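PDB 5ZB9: DNA damage response protein Rtt109, putative from Neosartorya fumigata, which probably transfers the acetyl group of acetyl-CoA to lysine side chains of histone H3, as part of the response to DNA damage. Local coordinates for residues A[15-20]-A[464-469]; A[21-26]-A[57-62]; A[40-45]-A[248-253]; A[272-277]-A[291-296]. All blocks are in the same frame, centred on the assembly; numbering follows the deposited sequence.

Contact 1 (A[15-20]-A[464-469])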
loop_
_atom_site.group_PDB
_atom_site.type_symbol
_atom_site.label_atom_id
_atom_site.label_comp_id
_atom_site.label_asym_id
_atom_site.label_seq_id
_atom_site.Cartn_x
_atom_site.Cartn_y
_atom_site.Cartn_z
ATOM N N LYS A 15 -17.910 11.935 3.152
ATOM C CA LYS A 15 -17.525 12.960 4.112
ATOM C C LYS A 15 -16.288 13.768 3.694
ATOM O O LYS A 15 -16.125 14.905 4.128
ATOM C CB LYS A 15 -17.268 12.333 5.479
ATOM C CG LYS A 15 -18.481 11.757 6.170
ATOM C CD LYS A 15 -18.124 11.479 7.621
ATOM C CE LYS A 15 -19.152 10.618 8.313
ATOM N NZ LYS A 15 -19.020 9.188 7.924
ATOM N N VAL A 16 -15.411 13.190 2.872
ATOM C CA VAL A 16 -14.184 13.895 2.495
ATOM C C VAL A 16 -14.281 14.550 1.120
ATOM O O VAL A 16 -13.551 15.496 0.831
ATOM C CB VAL A 16 -12.941 12.963 2.525
ATOM C CG1 VAL A 16 -12.847 12.241 3.856
ATOM C CG2 VAL A 16 -12.955 11.966 1.373
ATOM N N LEU A 17 -15.182 14.063 0.275
ATOM C CA LEU A 17 -15.320 14.637 -1.068
ATOM C C LEU A 17 -16.040 15.973 -1.000
ATOM O O LEU A 17 -16.937 16.156 -0.186
ATOM C CB LEU A 17 -16.063 13.678 -2.010
ATOM C CG LEU A 17 -15.311 12.404 -2.415
ATOM C CD1 LEU A 17 -16.178 11.507 -3.267
ATOM C CD2 LEU A 17 -14.026 12.750 -3.153
ATOM N N PRO A 18 -15.633 16.925 -1.848
ATOM C CA PRO A 18 -16.306 18.228 -1.877
ATOM C C PRO A 18 -17.799 18.109 -2.171
ATOM O O PRO A 18 -18.212 17.265 -2.968
ATOM C CB PRO A 18 -15.588 18.967 -3.005
ATOM C CG PRO A 18 -14.243 18.322 -3.078
ATOM C CD PRO A 18 -14.458 16.883 -2.737
ATOM N N THR A 19 -18.587 18.951 -1.511
ATOM C CA THR A 19 -20.024 19.036 -1.724
ATOM C C THR A 19 -20.391 19.066 -3.203
ATOM O O THR A 19 -19.876 19.880 -3.961
ATOM C CB THR A 19 -20.601 20.286 -1.041
ATOM O OG1 THR A 19 -20.591 20.095 0.382
ATOM C CG2 THR A 19 -22.027 20.550 -1.511
ATOM N N GLY A 20 -21.267 18.155 -3.609
ATOM C CA GLY A 20 -21.739 18.127 -4.977
ATOM C C GLY A 20 -20.912 17.267 -5.909
ATOM O O GLY A 20 -21.301 17.045 -7.054
ATOM N N GLN A 464 -22.175 1.428 -5.237
ATOM C CA GLN A 464 -23.089 2.462 -4.780
ATOM C C GLN A 464 -22.625 3.804 -5.280
ATOM O O GLN A 464 -21.471 3.975 -5.677
ATOM C CB GLN A 464 -23.202 2.482 -3.254
ATOM C CG GLN A 464 -21.915 2.808 -2.525
ATOM C CD GLN A 464 -22.046 2.638 -1.019
ATOM O OE1 GLN A 464 -21.708 1.594 -0.471
ATOM N NE2 GLN A 464 -22.539 3.669 -0.347
ATOM N N ARG A 465 -23.538 4.759 -5.267
ATOM C CA ARG A 465 -23.225 6.103 -5.698
ATOM C C ARG A 465 -22.974 6.966 -4.476
ATOM O O ARG A 465 -23.619 6.802 -3.439
ATOM C CB ARG A 465 -24.354 6.666 -6.557
ATOM C CG ARG A 465 -24.649 5.832 -7.774
ATOM C CD ARG A 465 -25.130 6.710 -8.913
ATOM N NE ARG A 465 -25.841 5.950 -9.936
ATOM C CZ ARG A 465 -25.256 5.214 -10.877
ATOM N NH1 ARG A 465 -23.936 5.111 -10.926
ATOM N NH2 ARG A 465 -25.995 4.569 -11.766
ATOM N N VAL A 466 -22.015 7.872 -4.602
ATOM C CA VAL A 466 -21.573 8.691 -3.487
ATOM C C VAL A 466 -21.626 10.163 -3.853
ATOM O O VAL A 466 -21.135 10.566 -4.909
ATOM C CB VAL A 466 -20.136 8.340 -3.072
ATOM C CG1 VAL A 466 -19.694 9.224 -1.924
ATOM C CG2 VAL A 466 -20.036 6.870 -2.703
ATOM N N GLU A 467 -22.223 10.970 -2.989
ATOM C CA GLU A 467 -22.210 12.405 -3.197
ATOM C C GLU A 467 -21.442 13.065 -2.066
ATOM O O GLU A 467 -21.723 12.818 -0.894
ATOM C CB GLU A 467 -23.628 12.959 -3.285
ATOM C CG GLU A 467 -23.710 14.336 -3.926
ATOM C CD GLU A 467 -25.119 14.913 -3.898
ATOM O OE1 GLU A 467 -25.272 16.127 -4.164
ATOM O OE2 GLU A 467 -26.070 14.152 -3.607
ATOM N N GLY A 468 -20.461 13.890 -2.427
ATOM C CA GLY A 468 -19.664 14.607 -1.449
ATOM C C GLY A 468 -20.480 15.464 -0.491
ATOM O O GLY A 468 -21.536 15.993 -0.847
ATOM N N ARG A 469 -19.964 15.606 0.724
ATOM C CA ARG A 469 -20.637 16.309 1.809
ATOM C C ARG A 469 -19.730 17.355 2.448
ATOM O O ARG A 469 -20.181 18.185 3.235
ATOM C CB ARG A 469 -21.076 15.318 2.883
ATOM C CG ARG A 469 -22.543 15.035 2.939
ATOM C CD ARG A 469 -22.824 14.073 4.084
ATOM N NE ARG A 469 -22.832 12.685 3.639
ATOM C CZ ARG A 469 -22.662 11.648 4.448
ATOM N NH1 ARG A 469 -22.453 11.848 5.739
ATOM N NH2 ARG A 469 -22.695 10.413 3.961
#

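Contact 2 (A[21-26]-A[57-62])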
loop_
_atom_site.group_PDB
_atom_site.type_symbol
_atom_site.label_atom_id
_atom_site.label_comp_id
_atom_site.label_asym_id
_atom_site.label_seq_id
_atom_site.Cartn_x
_atom_site.Cartn_y
_atom_site.Cartn_z
ATOM N N VAL A 21 -19.764 16.787 -5.442
ATOM C CA VAL A 21 -18.992 15.849 -6.248
ATOM C C VAL A 21 -19.665 14.483 -6.188
ATOM O O VAL A 21 -19.841 13.915 -5.110
ATOM C CB VAL A 21 -17.535 15.730 -5.777
ATOM C CG1 VAL A 21 -16.813 14.663 -6.578
ATOM C CG2 VAL A 21 -16.826 17.062 -5.910
ATOM N N LYS A 22 -20.052 13.967 -7.348
ATOM C CA LYS A 22 -20.742 12.688 -7.411
ATOM C C LYS A 22 -19.898 11.645 -8.121
ATOM O O LYS A 22 -19.496 11.833 -9.264
ATOM C CB LYS A 22 -22.089 12.837 -8.122
ATOM C CG LYS A 22 -23.013 13.842 -7.459
ATOM C CD LYS A 22 -24.314 14.015 -8.226
ATOM C CE LYS A 22 -25.244 14.971 -7.500
ATOM N NZ LYS A 22 -26.564 15.063 -8.181
ATOM N N VAL A 23 -19.630 10.541 -7.439
ATOM C CA VAL A 23 -18.933 9.429 -8.071
ATOM C C VAL A 23 -19.627 8.120 -7.732
ATOM O O VAL A 23 -20.462 8.062 -6.832
ATOM C CB VAL A 23 -17.454 9.349 -7.626
ATOM C CG1 VAL A 23 -16.704 10.619 -8.014
ATOM C CG2 VAL A 23 -17.370 9.100 -6.123
ATOM N N THR A 24 -19.274 7.066 -8.453
ATOM C CA THR A 24 -19.786 5.733 -8.168
ATOM C C THR A 24 -18.608 4.850 -7.788
ATOM O O THR A 24 -17.556 4.922 -8.419
ATOM C CB THR A 24 -20.530 5.134 -9.379
ATOM O OG1 THR A 24 -21.632 5.981 -9.725
ATOM C CG2 THR A 24 -21.035 3.730 -9.080
ATOM N N ILE A 25 -18.774 4.028 -6.756
ATOM C CA ILE A 25 -17.690 3.163 -6.322
ATOM C C ILE A 25 -18.060 1.687 -6.379
ATOM O O ILE A 25 -19.195 1.291 -6.096
ATOM C CB ILE A 25 -17.227 3.508 -4.887
ATOM C CG1 ILE A 25 -18.385 3.382 -3.897
ATOM C CG2 ILE A 25 -16.659 4.898 -4.852
ATOM C CD1 ILE A 25 -17.950 3.411 -2.468
ATOM N N ARG A 26 -17.085 0.878 -6.765
ATOM C CA ARG A 26 -17.224 -0.562 -6.705
ATOM C C ARG A 26 -15.983 -1.117 -6.019
ATOM O O ARG A 26 -14.863 -1.031 -6.524
ATOM C CB ARG A 26 -17.421 -1.162 -8.101
ATOM C CG ARG A 26 -18.729 -0.712 -8.752
ATOM C CD ARG A 26 -18.909 -1.212 -10.189
ATOM N NE ARG A 26 -20.227 -0.853 -10.711
ATOM C CZ ARG A 26 -20.493 0.266 -11.380
ATOM N NH1 ARG A 26 -19.530 1.141 -11.629
ATOM N NH2 ARG A 26 -21.723 0.511 -11.804
ATOM N N LEU A 57 -10.670 -1.110 -5.599
ATOM C CA LEU A 57 -11.680 -0.077 -5.673
ATOM C C LEU A 57 -11.630 0.590 -7.031
ATOM O O LEU A 57 -10.603 1.158 -7.408
ATOM C CB LEU A 57 -11.479 0.969 -4.569
ATOM C CG LEU A 57 -12.323 2.246 -4.688
ATOM C CD1 LEU A 57 -13.809 1.946 -4.500
ATOM C CD2 LEU A 57 -11.863 3.309 -3.695
ATOM N N ALA A 58 -12.734 0.512 -7.766
ATOM C CA ALA A 58 -12.886 1.274 -9.000
ATOM C C ALA A 58 -13.827 2.439 -8.759
ATOM O O ALA A 58 -14.895 2.289 -8.148
ATOM C CB ALA A 58 -13.397 0.395 -10.125
ATOM N N VAL A 59 -13.422 3.610 -9.227
ATOM C CA VAL A 59 -14.226 4.800 -9.043
ATOM C C VAL A 59 -14.589 5.357 -10.405
ATOM O O VAL A 59 -13.731 5.520 -11.267
ATOM C CB VAL A 59 -13.493 5.869 -8.210
ATOM C CG1 VAL A 59 -14.398 7.074 -7.980
ATOM C CG2 VAL A 59 -13.027 5.275 -6.882
ATOM N N SER A 60 -15.872 5.630 -10.600
ATOM C CA SER A 60 -16.332 6.138 -11.879
ATOM C C SER A 60 -17.207 7.361 -11.687
ATOM O O SER A 60 -17.671 7.649 -10.583
ATOM C CB SER A 60 -17.089 5.054 -12.653
ATOM O OG SER A 60 -18.118 4.490 -11.856
ATOM N N ILE A 61 -17.397 8.089 -12.779
ATOM C CA ILE A 61 -18.303 9.214 -12.810
ATOM C C ILE A 61 -19.295 9.038 -13.948
ATOM O O ILE A 61 -19.036 8.300 -14.896
ATOM C CB ILE A 61 -17.550 10.531 -12.989
ATOM C CG1 ILE A 61 -16.716 10.477 -14.268
ATOM C CG2 ILE A 61 -16.678 10.798 -11.783
ATOM C CD1 ILE A 61 -16.096 11.787 -14.638
ATOM N N SER A 62 -20.431 9.712 -13.841
ATOM C CA SER A 62 -21.411 9.758 -14.924
ATOM C C SER A 62 -21.340 11.113 -15.627
ATOM O O SER A 62 -21.761 12.120 -15.059
ATOM C CB SER A 62 -22.829 9.511 -14.387
ATOM O OG SER A 62 -22.923 8.271 -13.695
HETATM O O HOH W 1 -20.857 11.022 -11.523
HETATM O O HOH W 2 -21.821 8.654 -10.545
HETATM O O HOH W 3 -17.151 2.297 -10.169
#

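Contact 3 (A[40-45]-A[248-253])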
loop_
_atom_site.group_PDB
_atom_site.type_symbol
_atom_site.label_atom_id
_atom_site.label_comp_id
_atom_site.label_asym_id
_atom_site.label_seq_id
_atom_site.Cartn_x
_atom_site.Cartn_y
_atom_site.Cartn_z
ATOM N N ALA A 40 11.424 -13.646 4.248
ATOM C CA ALA A 40 12.080 -14.945 4.157
ATOM C C ALA A 40 12.500 -15.429 5.549
ATOM O O ALA A 40 12.928 -14.630 6.395
ATOM C CB ALA A 40 13.286 -14.875 3.229
ATOM N N ALA A 41 12.364 -16.733 5.782
ATOM C CA ALA A 41 12.752 -17.337 7.055
ATOM C C ALA A 41 14.261 -17.396 7.193
ATOM O O ALA A 41 14.968 -17.640 6.215
ATOM C CB ALA A 41 12.164 -18.736 7.189
ATOM N N PRO A 42 14.763 -17.166 8.411
ATOM C CA PRO A 42 16.190 -17.339 8.696
ATOM C C PRO A 42 16.546 -18.819 8.639
ATOM O O PRO A 42 15.636 -19.651 8.696
ATOM C CB PRO A 42 16.346 -16.785 10.121
ATOM C CG PRO A 42 15.030 -16.158 10.465
ATOM C CD PRO A 42 14.000 -16.816 9.617
ATOM N N PRO A 43 17.841 -19.152 8.525
ATOM C CA PRO A 43 18.221 -20.572 8.502
ATOM C C PRO A 43 17.728 -21.322 9.741
ATOM O O PRO A 43 17.872 -20.826 10.859
ATOM C CB PRO A 43 19.751 -20.529 8.462
ATOM C CG PRO A 43 20.127 -19.142 8.897
ATOM C CD PRO A 43 19.009 -18.260 8.453
ATOM N N GLY A 44 17.119 -22.485 9.532
ATOM C CA GLY A 44 16.682 -23.319 10.635
ATOM C C GLY A 44 15.267 -23.073 11.128
ATOM O O GLY A 44 14.811 -23.727 12.069
ATOM N N GLU A 45 14.567 -22.132 10.505
ATOM C CA GLU A 45 13.203 -21.827 10.913
ATOM C C GLU A 45 12.251 -21.916 9.733
ATOM O O GLU A 45 12.667 -21.872 8.575
ATOM C CB GLU A 45 13.132 -20.441 11.550
ATOM C CG GLU A 45 14.262 -20.163 12.528
ATOM C CD GLU A 45 13.923 -19.081 13.526
ATOM O OE1 GLU A 45 12.720 -18.867 13.780
ATOM O OE2 GLU A 45 14.857 -18.445 14.061
ATOM N N PRO A 248 16.892 -8.523 14.299
ATOM C CA PRO A 248 17.643 -7.563 13.480
ATOM C C PRO A 248 19.045 -8.056 13.136
ATOM O O PRO A 248 19.777 -7.382 12.399
ATOM C CB PRO A 248 17.715 -6.320 14.372
ATOM C CG PRO A 248 16.625 -6.508 15.375
ATOM C CD PRO A 248 16.548 -7.969 15.616
ATOM N N ASN A 249 19.417 -9.216 13.674
ATOM C CA ASN A 249 20.737 -9.781 13.427
ATOM C C ASN A 249 20.685 -10.951 12.457
ATOM O O ASN A 249 21.723 -11.497 12.083
ATOM C CB ASN A 249 21.389 -10.217 14.740
ATOM C CG ASN A 249 22.033 -9.060 15.485
ATOM O OD1 ASN A 249 21.697 -7.896 15.261
ATOM N ND2 ASN A 249 22.970 -9.375 16.373
ATOM N N ALA A 250 19.475 -11.327 12.049
ATOM C CA ALA A 250 19.289 -12.343 11.016
ATOM C C ALA A 250 19.911 -11.860 9.697
ATOM O O ALA A 250 20.210 -10.672 9.555
ATOM C CB ALA A 250 17.809 -12.650 10.851
ATOM N N PRO A 251 20.141 -12.774 8.734
ATOM C CA PRO A 251 20.741 -12.325 7.468
ATOM C C PRO A 251 19.863 -11.300 6.748
ATOM O O PRO A 251 18.636 -11.384 6.845
ATOM C CB PRO A 251 20.851 -13.612 6.649
ATOM C CG PRO A 251 20.785 -14.709 7.645
ATOM C CD PRO A 251 19.902 -14.226 8.741
ATOM N N PRO A 252 20.483 -10.341 6.042
ATOM C CA PRO A 252 19.743 -9.244 5.404
ATOM C C PRO A 252 18.567 -9.729 4.551
ATOM O O PRO A 252 17.543 -9.055 4.512
ATOM C CB PRO A 252 20.806 -8.565 4.538
ATOM C CG PRO A 252 22.089 -8.868 5.230
ATOM C CD PRO A 252 21.934 -10.236 5.812
ATOM N N ARG A 253 18.695 -10.891 3.916
ATOM C CA ARG A 253 17.632 -11.417 3.062
ATOM C C ARG A 253 16.329 -11.676 3.816
ATOM O O ARG A 253 15.286 -11.886 3.200
ATOM C CB ARG A 253 18.088 -12.707 2.367
ATOM C CG ARG A 253 18.280 -13.908 3.289
ATOM C CD ARG A 253 18.642 -15.150 2.486
ATOM N NE ARG A 253 17.689 -15.362 1.408
ATOM C CZ ARG A 253 16.589 -16.093 1.529
ATOM N NH1 ARG A 253 16.323 -16.700 2.681
ATOM N NH2 ARG A 253 15.759 -16.220 0.500
HETATM O O HOH W 4 12.690 -11.194 3.176
HETATM O O HOH W 5 14.502 -18.454 3.527
HETATM O O HOH W 6 17.687 -17.342 5.198
#

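Contact 4 (A[272-277]-A[291-296])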
loop_
_atom_site.group_PDB
_atom_site.type_symbol
_atom_site.label_atom_id
_atom_site.label_comp_id
_atom_site.label_asym_id
_atom_site.label_seq_id
_atom_site.Cartn_x
_atom_site.Cartn_y
_atom_site.Cartn_z
ATOM N N ASP A 272 19.421 -13.403 -3.929
ATOM C CA ASP A 272 19.154 -14.772 -3.490
ATOM C C ASP A 272 19.776 -15.791 -4.444
ATOM O O ASP A 272 20.222 -16.852 -4.017
ATOM C CB ASP A 272 17.648 -15.032 -3.370
ATOM C CG ASP A 272 17.063 -14.548 -2.044
ATOM O OD1 ASP A 272 17.827 -14.096 -1.155
ATOM O OD2 ASP A 272 15.827 -14.635 -1.885
ATOM N N ASP A 273 19.818 -15.464 -5.731
ATOM C CA ASP A 273 20.391 -16.369 -6.716
ATOM C C ASP A 273 21.928 -16.432 -6.656
ATOM O O ASP A 273 22.546 -17.231 -7.352
ATOM C CB ASP A 273 19.939 -15.973 -8.120
ATOM C CG ASP A 273 19.725 -17.187 -9.027
ATOM O OD1 ASP A 273 18.997 -18.119 -8.612
ATOM O OD2 ASP A 273 20.290 -17.214 -10.148
ATOM N N GLU A 274 22.547 -15.595 -5.830
ATOM C CA GLU A 274 23.978 -15.722 -5.569
ATOM C C GLU A 274 24.229 -16.848 -4.566
ATOM O O GLU A 274 25.351 -17.333 -4.436
ATOM C CB GLU A 274 24.571 -14.412 -5.041
ATOM C CG GLU A 274 24.439 -13.228 -5.982
ATOM C CD GLU A 274 25.042 -11.941 -5.417
ATOM O OE1 GLU A 274 25.505 -11.936 -4.254
ATOM O OE2 GLU A 274 25.058 -10.927 -6.146
ATOM N N LEU A 275 23.184 -17.257 -3.851
ATOM C CA LEU A 275 23.296 -18.348 -2.879
ATOM C C LEU A 275 23.507 -19.686 -3.574
ATOM O O LEU A 275 23.026 -19.887 -4.688
ATOM C CB LEU A 275 22.043 -18.429 -2.001
ATOM C CG LEU A 275 21.655 -17.186 -1.200
ATOM C CD1 LEU A 275 20.379 -17.426 -0.414
ATOM C CD2 LEU A 275 22.776 -16.779 -0.281
ATOM N N PRO A 276 24.225 -20.610 -2.921
ATOM C CA PRO A 276 24.347 -21.965 -3.477
ATOM C C PRO A 276 22.993 -22.674 -3.469
ATOM O O PRO A 276 22.176 -22.387 -2.604
ATOM C CB PRO A 276 25.357 -22.640 -2.546
ATOM C CG PRO A 276 25.352 -21.825 -1.297
ATOM C CD PRO A 276 25.010 -20.430 -1.688
ATOM N N GLU A 277 22.741 -23.558 -4.432
ATOM C CA GLU A 277 21.426 -24.196 -4.529
ATOM C C GLU A 277 21.251 -25.245 -3.447
ATOM O O GLU A 277 20.131 -25.636 -3.123
ATOM C CB GLU A 277 21.209 -24.822 -5.910
ATOM C CG GLU A 277 22.022 -26.074 -6.185
ATOM C CD GLU A 277 22.618 -26.078 -7.584
ATOM O OE1 GLU A 277 22.791 -24.980 -8.168
ATOM O OE2 GLU A 277 22.913 -27.177 -8.097
ATOM N N TRP A 291 24.361 -13.435 1.261
ATOM C CA TRP A 291 24.633 -13.103 -0.120
ATOM C C TRP A 291 26.122 -12.942 -0.382
ATOM O O TRP A 291 26.911 -12.733 0.543
ATOM C CB TRP A 291 23.927 -11.812 -0.494
ATOM C CG TRP A 291 22.441 -11.865 -0.477
ATOM C CD1 TRP A 291 21.648 -12.862 -0.946
ATOM C CD2 TRP A 291 21.562 -10.846 0.017
ATOM N NE1 TRP A 291 20.323 -12.528 -0.780
ATOM C CE2 TRP A 291 20.248 -11.294 -0.188
ATOM C CE3 TRP A 291 21.766 -9.595 0.611
ATOM C CZ2 TRP A 291 19.141 -10.532 0.168
ATOM C CZ3 TRP A 291 20.670 -8.851 0.975
ATOM C CH2 TRP A 291 19.375 -9.321 0.760
ATOM N N ARG A 292 26.493 -13.001 -1.655
ATOM C CA ARG A 292 27.886 -12.846 -2.047
ATOM C C ARG A 292 28.270 -11.371 -2.116
ATOM O O ARG A 292 29.238 -10.943 -1.490
ATOM C CB ARG A 292 28.141 -13.527 -3.398
ATOM C CG ARG A 292 29.590 -13.461 -3.864
ATOM C CD ARG A 292 29.806 -14.163 -5.202
ATOM N NE ARG A 292 29.072 -13.519 -6.286
ATOM C CZ ARG A 292 28.127 -14.122 -6.999
ATOM N NH1 ARG A 292 27.506 -13.459 -7.970
ATOM N NH2 ARG A 292 27.808 -15.393 -6.744
ATOM N N SER A 293 27.494 -10.591 -2.861
ATOM C CA SER A 293 27.861 -9.207 -3.133
ATOM C C SER A 293 27.324 -8.197 -2.117
ATOM O O SER A 293 27.810 -7.073 -2.066
ATOM C CB SER A 293 27.395 -8.817 -4.532
ATOM O OG SER A 293 25.990 -8.914 -4.643
ATOM N N VAL A 294 26.332 -8.580 -1.318
ATOM C CA VAL A 294 25.773 -7.673 -0.309
ATOM C C VAL A 294 25.784 -8.322 1.075
ATOM O O VAL A 294 25.226 -9.410 1.259
ATOM C CB VAL A 294 24.327 -7.243 -0.660
ATOM C CG1 VAL A 294 23.669 -6.548 0.526
ATOM C CG2 VAL A 294 24.314 -6.340 -1.882
ATOM N N LYS A 295 26.393 -7.642 2.047
ATOM C CA LYS A 295 26.686 -8.250 3.348
ATOM C C LYS A 295 25.865 -7.712 4.516
ATOM O O LYS A 295 25.828 -8.322 5.583
ATOM C CB LYS A 295 28.174 -8.087 3.670
ATOM C CG LYS A 295 29.100 -8.799 2.691
ATOM C CD LYS A 295 28.801 -10.290 2.662
ATOM C CE LYS A 295 29.724 -11.047 1.716
ATOM N NZ LYS A 295 29.539 -12.522 1.886
ATOM N N SER A 296 25.211 -6.574 4.326
ATOM C CA SER A 296 24.394 -5.994 5.381
ATOM C C SER A 296 23.169 -5.283 4.825
ATOM O O SER A 296 23.076 -5.023 3.617
ATOM C CB SER A 296 25.210 -5.007 6.198
ATOM O OG SER A 296 25.437 -3.832 5.442
#

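Contact 1 (A[15-20]-A[464-469])
Side-chain torsions set Lys15 and Arg469 alongside each other. Lys15 turns CG to the backbone N side (chi1 -67°), and Arg469, with an off-rotamer chi1 of -107°, bends again at chi3; the two then run in the same direction, Lys15 CG resting 4.0 Å from Arg469 NH1. Their charged ends converge on one carboxylate, that of Asp11, so two cations are held around a shared anion. Backbone atoms make the closest approaches. Gly468 has no side chain, and its CA comes within 4.4 Å of Leu17 CA. The N-H of Arg469 makes a weak, bent hydrogen bond of 3.2 Å to Leu17 O. Two CA-H...O contacts add to it: Gly468 CA meets Pro18 O at 3.4 Å, and Thr19 CA meets Gly468 O at 3.5 Å. On the buried side Leu17 CD1 approaches Val466 CG1 at 4.4 Å, and the Leu17 side chain also packs against Val23 and Leu111. The loop after helix 9-16 thus lies against the end of strand 464-467, the last modelled strand, which pairs antiparallel with strand 22-35 in the mixed sheet of the acetyltransferase fold.

Contact 2 (A[21-26]-A[57-62])
The carbonyl oxygen of Ala58 receives two bonds: Arg26 N reaches Ala58 O at 2.9 Å within the carbonyl plane, and a water donates to it at 3.0 Å. That same water also donates to Ser60 OG at 2.9 Å and accepts a weak bond from Arg26 NH1, so it bridges the serine, the arginine and the backbone on one face of the sheet. Ser60 OG lies near the plane of the Arg26 guanidinium, at its edge, and both groups find their stronger partner in the carboxylate of Glu70. The frame behind this network is a regular antiparallel pairing. Thr24 with Ser60 and Arg26 with Ala58 are hydrogen-bonded pairs; the bond from Thr24 N to Ser60 O, 2.7 Å long, is nearly straight at 171°. Between them Ile25 and Val59 form a non-hydrogen-bonded pair whose side chains lie side by side, CG2 of Ile25 being 4.2 Å from CG2 of Val59. On this apolar face, with chi1 at -177°, Val59 swings CG1 away from its own N, to 3.8 Å from Val23 CB, and Leu57 CD1 touches Ile25 CB. Strand 464-467 flanks strand 22-35 on its other edge, strand 71-82 continues the sheet beyond 50-61, helix 111-127 packs on Leu57 and Val59, and helix 439-457 meets Arg26 and Ala58 through Trp449, with Ala450 also on Arg26.

Contact 3 (A[40-45]-A[248-253])
Pro43 and Pro251 make an apolar contact through their rings, CD of Pro43 lying 4.1 Å from CG of Pro251, and Pro42 CB lies 4.4 Å from Ala250 CB. Ala40 turns its methyl group toward residues 248-253, where CB sits over one face of the Arg253 guanidinium, 3.6 Å from NH1. The arginine gets there through a bent chain: CG lies between the backbone N and the carbonyl carbon (chi1 68°), and a bend at chi3 (-52°) swings the guanidinium toward Ala40. Polar linkage, by contrast, passes through water. Two waters in the guanidinium plane each accept from Arg253 NH1, at 2.7 and 2.9 Å, and each donates to Ala41 O. A third accepts from Ala40 N at 3.0 Å and donates to Arg253 O at 2.7 Å. The stronger partner of the guanidinium is Asp272, whose OD1 forms a salt bridge with NE. Within residues 40-45, Pro42 to Glu45 form a type II turn with Gly44 at its third position. No direct hydrogen bond joins these two loops, one from between strands 22-35 and 50-61 and the other after helix 241-244; solvent therefore supplies their polar coupling, while prolines, which have no backbone N-H, limit what the backbones could offer each other.

Contact 4 (A[272-277]-A[291-296])
Glu274 spends its carboxylate on residues 291-296, bonding Ser293 through both oxygens. The hydroxyl of Ser293 donates to the syn lone pair of Glu274 OE2 at 2.7 Å, and Ser293 N gives Glu274 OE1 a bond of 2.8 Å, also on the syn side. Glu274 belongs to a type I beta turn, Asp272 to Leu275, at the end of helix 266-272. Arg292 N adds a weak, bent bond to OE1, which thus receives two backbone N-H groups. Their dipoles, together with the nearby arginine, would be expected to favour the charged carboxylate. The glutamate has CG on the backbone N side (chi1 -60°) and is extended beyond it, a shape that carries the carboxylate to the backbone N of Ser293. At the start of the turn the ring N-H of Trp291 points at Asp272 OD1, 3.0 Å from NE1 and close to the ring plane, with an angle of 166°; this oxygen, met on its anti side, also serves Arg253. Farther out, Arg292 lays one guanidinium face over Glu274, with Glu274 CG 3.7 Å from Arg292 NH1; its long salt bridge to OE2 acts by charge alone. Trp291 is wedged among Pro252, Leu268, Leu271 and Phe300. From the turn, Leu275 approaches it obliquely, CD2 standing 4.1 Å from Trp291 CD1.

From the N terminus, residues 15-20 open contact 1, which closes only at 464-469 and so encloses the other three. Strand 22-35 follows at once and meets strand 50-61 in contact 2; the two contacts touch where strand 464-467 joins the same sheet. Residues 40-45 leave from the connection between those strands and find their partner at 248-253, so contact 3 crosses contact 2, although their centres lie about 44 Å apart. Contact 4 comes later in series, closing a short loop between helices 266-272 and 297-304. It adjoins contact 3 through Arg253, giving one cluster on each side of the chain's centre.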